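Local coordinates for twin-arginine translocation pathway signal (Rhodoferax ferrireducens, PDB 5IM2), which probably captures a small organic acid, here a copurified benzoate, and delivers it to a TRAP-type transporter as the extracytoplasmic solute-binding protein, at residues Pro170-Lys176 and Asp227-Trp233; Lys187-Gly193 and Gly206-Met212; Ile217-Ser222 and Val239-Thr245. One frame throughout, in Å; residues are numbered along the deposited sequence.

Contact 1 of 3, residues Pro170-Lys176 and Asp227-Trp233; sequences PGVFHTK and DGAALPW. With BEZ (benzoic acid), chain B.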
# COMPACT_ATOMS: atom_id res chain seq x y z
N PRO A 170 -8.07 -1.77 -5.18
CA PRO A 170 -9.10 -1.09 -4.36
C PRO A 170 -9.33 -1.77 -3.02
O PRO A 170 -9.39 -3.00 -2.93
CB PRO A 170 -10.34 -1.14 -5.24
CG PRO A 170 -9.80 -1.30 -6.65
CD PRO A 170 -8.56 -2.12 -6.51
N GLY A 171 -9.45 -0.96 -1.97
CA GLY A 171 -9.70 -1.52 -0.65
C GLY A 171 -11.07 -2.17 -0.53
O GLY A 171 -12.05 -1.78 -1.17
N VAL A 172 -11.14 -3.22 0.31
CA VAL A 172 -12.35 -3.99 0.54
C VAL A 172 -12.56 -4.09 2.05
O VAL A 172 -11.59 -4.09 2.81
CB VAL A 172 -12.22 -5.40 -0.13
CG1 VAL A 172 -13.37 -6.32 0.19
CG2 VAL A 172 -12.03 -5.28 -1.64
N PHE A 173 -13.81 -4.18 2.48
CA PHE A 173 -14.14 -4.43 3.88
C PHE A 173 -14.30 -5.93 4.12
O PHE A 173 -15.07 -6.60 3.42
CB PHE A 173 -15.45 -3.76 4.29
CG PHE A 173 -15.43 -2.26 4.24
CD1 PHE A 173 -14.53 -1.54 5.01
CD2 PHE A 173 -16.36 -1.58 3.47
CE1 PHE A 173 -14.52 -0.16 4.97
CE2 PHE A 173 -16.39 -0.19 3.46
CZ PHE A 173 -15.47 0.51 4.21
N HIS A 174 -13.67 -6.42 5.18
CA HIS A 174 -13.76 -7.82 5.60
C HIS A 174 -14.21 -7.84 7.04
O HIS A 174 -13.52 -7.30 7.91
CB HIS A 174 -12.41 -8.52 5.44
CG HIS A 174 -11.77 -8.23 4.12
ND1 HIS A 174 -12.04 -8.98 3.00
CD2 HIS A 174 -10.90 -7.27 3.74
CE1 HIS A 174 -11.38 -8.47 1.97
NE2 HIS A 174 -10.68 -7.43 2.39
N THR A 175 -15.39 -8.41 7.31
CA THR A 175 -15.96 -8.39 8.64
C THR A 175 -16.35 -9.79 9.09
O THR A 175 -16.65 -10.66 8.28
CB THR A 175 -17.18 -7.49 8.69
OG1 THR A 175 -18.03 -7.84 7.59
CG2 THR A 175 -16.76 -6.02 8.55
N LYS A 176 -16.36 -9.99 10.40
CA LYS A 176 -16.68 -11.29 10.95
C LYS A 176 -18.18 -11.58 10.91
O LYS A 176 -18.58 -12.70 10.56
CB LYS A 176 -16.16 -11.38 12.39
CG LYS A 176 -14.64 -11.44 12.49
CD LYS A 176 -14.16 -11.86 13.86
CE LYS A 176 -13.92 -10.68 14.76
NZ LYS A 176 -13.63 -11.12 16.16
N ASP A 227 -13.43 -6.09 14.80
CA ASP A 227 -14.56 -6.73 14.16
C ASP A 227 -14.32 -6.99 12.67
O ASP A 227 -15.04 -7.77 12.06
CB ASP A 227 -15.80 -5.83 14.31
CG ASP A 227 -16.22 -5.66 15.78
OD1 ASP A 227 -16.18 -6.68 16.48
OD2 ASP A 227 -16.59 -4.53 16.23
N GLY A 228 -13.35 -6.32 12.09
CA GLY A 228 -13.15 -6.38 10.65
C GLY A 228 -11.93 -5.58 10.30
O GLY A 228 -11.30 -4.95 11.16
N ALA A 229 -11.59 -5.63 9.01
CA ALA A 229 -10.37 -5.02 8.51
C ALA A 229 -10.60 -4.50 7.10
O ALA A 229 -11.30 -5.12 6.30
CB ALA A 229 -9.19 -6.00 8.47
N ALA A 230 -9.93 -3.40 6.80
CA ALA A 230 -9.83 -2.89 5.45
C ALA A 230 -8.56 -3.46 4.83
O ALA A 230 -7.48 -3.26 5.37
CB ALA A 230 -9.79 -1.36 5.47
N LEU A 231 -8.70 -4.21 3.74
CA LEU A 231 -7.58 -4.79 3.00
C LEU A 231 -7.98 -4.87 1.54
O LEU A 231 -9.15 -5.12 1.24
CB LEU A 231 -7.24 -6.21 3.45
CG LEU A 231 -6.78 -6.45 4.86
CD1 LEU A 231 -6.89 -7.92 5.25
CD2 LEU A 231 -5.37 -5.95 4.95
N PRO A 232 -7.02 -4.80 0.61
CA PRO A 232 -7.33 -5.24 -0.76
C PRO A 232 -7.46 -6.76 -0.81
O PRO A 232 -6.98 -7.48 0.07
CB PRO A 232 -6.12 -4.76 -1.56
CG PRO A 232 -5.00 -4.89 -0.57
CD PRO A 232 -5.59 -4.48 0.76
N TRP A 233 -8.06 -7.25 -1.91
CA TRP A 233 -8.32 -8.67 -2.07
C TRP A 233 -7.04 -9.48 -2.12
O TRP A 233 -7.00 -10.61 -1.61
CB TRP A 233 -9.12 -8.93 -3.35
CG TRP A 233 -10.61 -8.92 -3.18
CD1 TRP A 233 -11.50 -8.12 -3.84
CD2 TRP A 233 -11.39 -9.75 -2.30
NE1 TRP A 233 -12.78 -8.38 -3.42
CE2 TRP A 233 -12.75 -9.37 -2.48
CE3 TRP A 233 -11.08 -10.74 -1.38
CZ2 TRP A 233 -13.79 -9.99 -1.79
CZ3 TRP A 233 -12.11 -11.35 -0.69
CH2 TRP A 233 -13.45 -10.97 -0.90
C BEZ B . -2.05 -3.53 4.54
O1 BEZ B . -3.25 -3.15 4.48
O2 BEZ B . -1.38 -3.32 5.58
C1 BEZ B . -1.44 -4.27 3.38
C2 BEZ B . -0.11 -4.68 3.45
C3 BEZ B . 0.43 -5.39 2.37
C4 BEZ B . -0.36 -5.65 1.26
C5 BEZ B . -1.67 -5.22 1.19
C6 BEZ B . -2.22 -4.52 2.27
O HOH W 1 -9.05 -5.31 -4.06
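The imidazole of H174 reaches L231 with its NE2, which donates to the backbone O of L231 at 3.0 Å with the acceptor lying close to the ring plane. That oxygen takes a second bond, from V172 N at 2.9 Å, and the two donors come from opposite faces of the carbonyl plane. CE1 of the same imidazole points its edge at one face of W233, a T-shaped pair with planes at 78°. V172 shares that indole face: its CG2 sits over the five-membered ring, 3.9 Å from the centroid, in a CH-pi contact. CG1 of V172, anti to the backbone N (chi1 174°), lies over the same face, so the valine spreads both methyls on the indole. P232 lays CD against the benzoate ring, 3.7 Å from its C6. All this rides on two antiparallel strands, 171-175 and 228-232, central in the six-stranded mixed sheet of one lobe of the solute-binding fold. Between these two strands, V172 with L231 and H174 with A229 are the hydrogen-bonded pairs, and K176 N adds a bond to D227 O at the far end. Replacing H174 with an alanine is likely to take one donor from L231 O, open a gap beside the indole and cost H248 its ring partner. Farther out, H248 bonds to H174 ND1, E250 holds W233 NE1, and a water joins P170 O to W233 N.

Contact 2 of 3, residues Lys187-Gly193 and Gly206-Met212; sequences KGLKMRG and GAIPVGM. With BEZ (benzoic acid), chain B.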
# COMPACT_ATOMS: atom_id res chain seq x y z
N LYS A 187 -21.30 1.57 11.86
CA LYS A 187 -21.39 2.31 13.12
C LYS A 187 -20.94 1.44 14.27
O LYS A 187 -21.48 0.35 14.48
CB LYS A 187 -22.82 2.78 13.36
CG LYS A 187 -23.28 3.95 12.51
CD LYS A 187 -24.52 4.59 13.14
CE LYS A 187 -25.11 5.67 12.25
NZ LYS A 187 -26.45 6.10 12.76
N GLY A 188 -19.96 1.93 15.02
CA GLY A 188 -19.49 1.27 16.23
C GLY A 188 -18.67 0.03 16.00
O GLY A 188 -18.18 -0.55 16.98
N LEU A 189 -18.49 -0.43 14.76
CA LEU A 189 -17.60 -1.54 14.50
C LEU A 189 -16.14 -1.15 14.68
O LEU A 189 -15.70 -0.11 14.19
CB LEU A 189 -17.76 -2.08 13.08
CG LEU A 189 -19.10 -2.73 12.69
CD1 LEU A 189 -18.96 -3.39 11.31
CD2 LEU A 189 -19.54 -3.75 13.71
N LYS A 190 -15.39 -2.01 15.35
CA LYS A 190 -13.95 -1.85 15.47
C LYS A 190 -13.30 -2.34 14.18
O LYS A 190 -13.24 -3.55 13.94
CB LYS A 190 -13.42 -2.61 16.68
CG LYS A 190 -13.80 -2.02 18.02
CD LYS A 190 -13.37 -2.91 19.16
CE LYS A 190 -13.99 -4.32 19.07
NZ LYS A 190 -13.80 -5.14 20.32
N MET A 191 -12.81 -1.41 13.36
CA MET A 191 -12.31 -1.69 12.02
C MET A 191 -10.84 -1.31 11.90
O MET A 191 -10.47 -0.16 12.15
CB MET A 191 -13.12 -0.92 10.98
CG MET A 191 -14.56 -1.40 10.86
SD MET A 191 -14.74 -3.11 10.26
CE MET A 191 -14.07 -2.95 8.61
N ARG A 192 -10.03 -2.25 11.41
CA ARG A 192 -8.61 -2.00 11.18
C ARG A 192 -8.37 -1.23 9.88
O ARG A 192 -8.96 -1.54 8.84
CB ARG A 192 -7.83 -3.32 11.14
CG ARG A 192 -6.36 -3.18 10.85
CD ARG A 192 -6.04 -3.20 9.33
NE ARG A 192 -4.61 -3.09 9.12
CZ ARG A 192 -4.01 -3.11 7.93
NH1 ARG A 192 -4.73 -3.22 6.80
NH2 ARG A 192 -2.70 -3.01 7.87
N GLY A 193 -7.45 -0.27 9.95
CA GLY A 193 -6.86 0.31 8.77
C GLY A 193 -5.34 0.33 8.88
O GLY A 193 -4.77 0.24 9.97
N GLY A 206 -18.14 6.21 10.83
CA GLY A 206 -18.79 5.79 12.05
C GLY A 206 -18.16 4.61 12.75
O GLY A 206 -18.60 4.27 13.87
N ALA A 207 -17.14 4.00 12.17
CA ALA A 207 -16.43 2.90 12.80
C ALA A 207 -15.53 3.42 13.93
O ALA A 207 -15.19 4.60 13.99
CB ALA A 207 -15.60 2.15 11.76
N ILE A 208 -15.17 2.52 14.85
CA ILE A 208 -14.08 2.76 15.79
C ILE A 208 -12.78 2.31 15.12
O ILE A 208 -12.56 1.10 14.95
CB ILE A 208 -14.30 2.00 17.11
CG1 ILE A 208 -15.65 2.39 17.74
CG2 ILE A 208 -13.17 2.28 18.05
CD1 ILE A 208 -15.86 3.90 17.96
N PRO A 209 -11.93 3.23 14.68
CA PRO A 209 -10.76 2.81 13.91
C PRO A 209 -9.62 2.33 14.78
O PRO A 209 -9.36 2.85 15.87
CB PRO A 209 -10.37 4.08 13.14
CG PRO A 209 -11.43 5.06 13.37
CD PRO A 209 -12.06 4.69 14.66
N VAL A 210 -8.90 1.34 14.25
CA VAL A 210 -7.76 0.70 14.89
C VAL A 210 -6.66 0.62 13.85
O VAL A 210 -6.83 -0.02 12.82
CB VAL A 210 -8.09 -0.70 15.43
CG1 VAL A 210 -6.96 -1.23 16.24
CG2 VAL A 210 -9.34 -0.66 16.28
N GLY A 211 -5.52 1.25 14.11
CA GLY A 211 -4.38 1.12 13.24
C GLY A 211 -3.49 -0.04 13.65
O GLY A 211 -3.14 -0.18 14.82
N MET A 212 -3.08 -0.84 12.66
CA MET A 212 -2.08 -1.87 12.93
C MET A 212 -1.55 -2.40 11.60
O MET A 212 -2.26 -2.34 10.60
CB MET A 212 -2.66 -3.03 13.74
CG MET A 212 -3.60 -3.92 12.94
SD MET A 212 -4.35 -5.23 13.91
CE MET A 212 -5.47 -4.22 14.91
C BEZ B . -2.05 -3.53 4.54
O1 BEZ B . -3.25 -3.15 4.48
O2 BEZ B . -1.38 -3.32 5.58
C1 BEZ B . -1.44 -4.27 3.38
C2 BEZ B . -0.11 -4.68 3.45
C3 BEZ B . 0.43 -5.39 2.37
C4 BEZ B . -0.36 -5.65 1.26
C5 BEZ B . -1.67 -5.22 1.19
C6 BEZ B . -2.22 -4.52 2.27
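K187 and G188 meet G206 at the start of the pair, where G188 N donates to G206 O at 2.9 Å. G206 closes helix 196-205 in a Schellman motif, its positive phi suited to a residue without a side chain, and the chain turns from there into strand 208-211. At L189 the carbonyl O accepts from I208 N, and the methyl of A207 lies 3.3 Å from that same oxygen. K190 sets its CG beside CB of I208, then bends at chi3 and carries NZ off to the carbonyl of G224. M191 bonds through both backbone atoms, N to I208 O and O to V210 N, the ladder of a parallel pair; its CG rests on CB of A207 at 3.8 Å, on the side of the sheet that helix 196-205 covers through L202. The two strands and this helix form a beta-alpha-beta unit. R192 has CG anti to its amide nitrogen (chi1 178°), packed 3.5 Å from CG of M212, and a bend at chi2 turns the guanidinium to the ligand. NE and NH2 grip M212 O side-on, near the guanidinium plane, at 2.9 Å for NE, and NH1 also bonds A230 O. Beyond, NH1 gives benzoate O1 a nearly straight bond of 2.8 Å, and NH2 reaches O2 at 2.7 Å. G193 N continues the ladder at V210 O, and a weak bond from M212 N to G193 O follows. Fixed by backbone oxygens and matched to both carboxylate oxygens, the guanidinium is consistent with a cation held against rotation, and probably with a pocket made for carboxylates.

Contact 3 of 3, residues Ile217-Ser222 and Val239-Thr245; sequences IPDALS and VKVHELT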
# COMPACT_ATOMS: atom_id res chain seq x y z
N ILE A 217 -3.04 -8.67 12.10
CA ILE A 217 -4.49 -8.71 11.90
C ILE A 217 -5.07 -10.03 12.40
O ILE A 217 -6.09 -10.01 13.10
CB ILE A 217 -4.86 -8.43 10.44
CG1 ILE A 217 -4.65 -6.95 10.14
CG2 ILE A 217 -6.32 -8.77 10.16
CD1 ILE A 217 -4.73 -6.60 8.68
N PRO A 218 -4.46 -11.18 12.10
CA PRO A 218 -5.02 -12.45 12.61
C PRO A 218 -5.17 -12.50 14.12
O PRO A 218 -6.24 -12.91 14.62
CB PRO A 218 -4.00 -13.49 12.10
CG PRO A 218 -3.46 -12.91 10.88
CD PRO A 218 -3.38 -11.43 11.11
N ASP A 219 -4.13 -12.16 14.88
CA ASP A 219 -4.22 -12.21 16.34
C ASP A 219 -5.27 -11.24 16.85
O ASP A 219 -5.93 -11.51 17.86
CB ASP A 219 -2.86 -11.90 16.98
CG ASP A 219 -2.95 -11.62 18.49
OD1 ASP A 219 -2.87 -12.58 19.29
OD2 ASP A 219 -3.08 -10.43 18.88
N ALA A 220 -5.47 -10.12 16.15
CA ALA A 220 -6.50 -9.18 16.57
C ALA A 220 -7.90 -9.68 16.22
O ALA A 220 -8.83 -9.55 17.03
CB ALA A 220 -6.25 -7.82 15.93
N LEU A 221 -8.07 -10.27 15.04
CA LEU A 221 -9.36 -10.87 14.72
C LEU A 221 -9.69 -11.98 15.72
O LEU A 221 -10.83 -12.08 16.18
CB LEU A 221 -9.35 -11.41 13.28
CG LEU A 221 -9.63 -10.40 12.15
CD1 LEU A 221 -9.47 -11.07 10.80
CD2 LEU A 221 -10.99 -9.75 12.22
N SER A 222 -8.70 -12.78 16.10
CA SER A 222 -9.00 -13.95 16.93
C SER A 222 -9.26 -13.57 18.37
O SER A 222 -10.14 -14.16 19.02
CB SER A 222 -7.85 -14.94 16.84
OG SER A 222 -7.78 -15.49 15.54
N VAL A 239 -2.83 -13.93 4.96
CA VAL A 239 -3.10 -13.84 6.39
C VAL A 239 -4.35 -14.62 6.77
O VAL A 239 -4.88 -14.45 7.87
CB VAL A 239 -3.21 -12.37 6.85
CG1 VAL A 239 -1.83 -11.77 6.97
CG2 VAL A 239 -4.11 -11.52 5.91
N LYS A 240 -4.83 -15.48 5.87
CA LYS A 240 -5.95 -16.37 6.13
C LYS A 240 -7.15 -15.59 6.64
O LYS A 240 -7.90 -16.03 7.51
CB LYS A 240 -5.53 -17.50 7.09
CG LYS A 240 -4.47 -18.45 6.53
CD LYS A 240 -3.04 -17.93 6.74
CE LYS A 240 -2.57 -18.10 8.19
NZ LYS A 240 -1.47 -17.15 8.56
N VAL A 241 -7.34 -14.38 6.09
CA VAL A 241 -8.46 -13.55 6.53
C VAL A 241 -9.79 -14.07 5.99
O VAL A 241 -10.84 -13.85 6.62
CB VAL A 241 -8.20 -12.08 6.15
CG1 VAL A 241 -9.51 -11.30 5.97
CG2 VAL A 241 -7.37 -11.43 7.25
N HIS A 242 -9.78 -14.81 4.88
CA HIS A 242 -11.01 -15.44 4.43
C HIS A 242 -11.46 -16.55 5.37
O HIS A 242 -12.62 -16.96 5.31
CB HIS A 242 -10.83 -15.99 3.01
CG HIS A 242 -9.81 -17.07 2.91
ND1 HIS A 242 -8.48 -16.87 3.19
CD2 HIS A 242 -9.92 -18.37 2.55
CE1 HIS A 242 -7.81 -17.99 3.01
NE2 HIS A 242 -8.66 -18.92 2.62
N GLU A 243 -10.56 -17.06 6.21
CA GLU A 243 -10.95 -18.05 7.21
C GLU A 243 -11.42 -17.41 8.50
O GLU A 243 -12.15 -18.05 9.27
CB GLU A 243 -9.79 -19.00 7.48
CG GLU A 243 -9.45 -19.89 6.29
CD GLU A 243 -8.16 -20.67 6.47
OE1 GLU A 243 -7.63 -20.69 7.60
OE2 GLU A 243 -7.67 -21.26 5.49
N LEU A 244 -11.02 -16.16 8.75
CA LEU A 244 -11.33 -15.45 9.99
C LEU A 244 -12.48 -14.46 9.86
O LEU A 244 -12.88 -13.87 10.88
CB LEU A 244 -10.06 -14.71 10.48
CG LEU A 244 -8.83 -15.61 10.70
CD1 LEU A 244 -7.54 -14.83 10.79
CD2 LEU A 244 -9.03 -16.43 11.96
N THR A 245 -13.00 -14.25 8.65
CA THR A 245 -14.11 -13.32 8.41
C THR A 245 -15.09 -14.01 7.48
O THR A 245 -14.74 -14.97 6.79
CB THR A 245 -13.64 -11.97 7.81
OG1 THR A 245 -12.97 -12.18 6.56
CG2 THR A 245 -12.71 -11.21 8.76
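L221 packs its side chain against L244, and that side chain meets carbon atoms of segment 239-245. Its CB, on helix 217-223, leads to CG, which stands anti to the carbonyl carbon (chi1 -82°) and sends the branches toward segment 239-245. The first methyl, CD1, does most of the touching: it meets CB of L244 at 3.7 Å, CG2 of T245 at 3.8 Å and CG2 of V241 at 4.1 Å. CD2, the other tip, reaches the same T245 methyl at 4.1 Å, the two side chains crossing at about a right angle. One turn back, P218 meets another branch of L244: CD1 of the leucine lies 4.0 Å from CB of the proline, whose CG also abuts V239 at its O and CB. I217 adds a methyl-to-methyl contact, CG2 to CG2 of V241, and L244 CD2 lies against S222 OG. No hydrogen bond crosses between the segments. T245 holds its methyl in position by turning its hydroxyl back on its own chain, where OG1 donates to V241 O at 2.7 Å; L244 N approaches that carbonyl from the opposite face. The result is a short helix laid against the weakly bonded helical turn around 241-244. Both pack on the sheet: I217 and V241 rest on L231 of strand 228-232, and V241 and T245 also touch H174 of strand 171-175.

In the fold
Contacts 1 and 2 belong to one sheet: strand 228-232 lies between 171-175 and 190-193, with backbone bonds from D227 to K190 and from A230 to R192. Contact 1 is buried in the middle of that sheet, whereas contact 2 includes its edge strand 208-211 and is only partly buried. Both touch the benzoate, contact 1 with apolar groups and contact 2 with a charged one. Contact 3, also largely buried, uses apolar side chains instead of a backbone ladder; it packs helical segments onto the sheet by side-chain contact. K176 NZ bonds to L221 O, tying contacts 1 and 3, while M212 packs its sulfur on A220, linking 2 to 3.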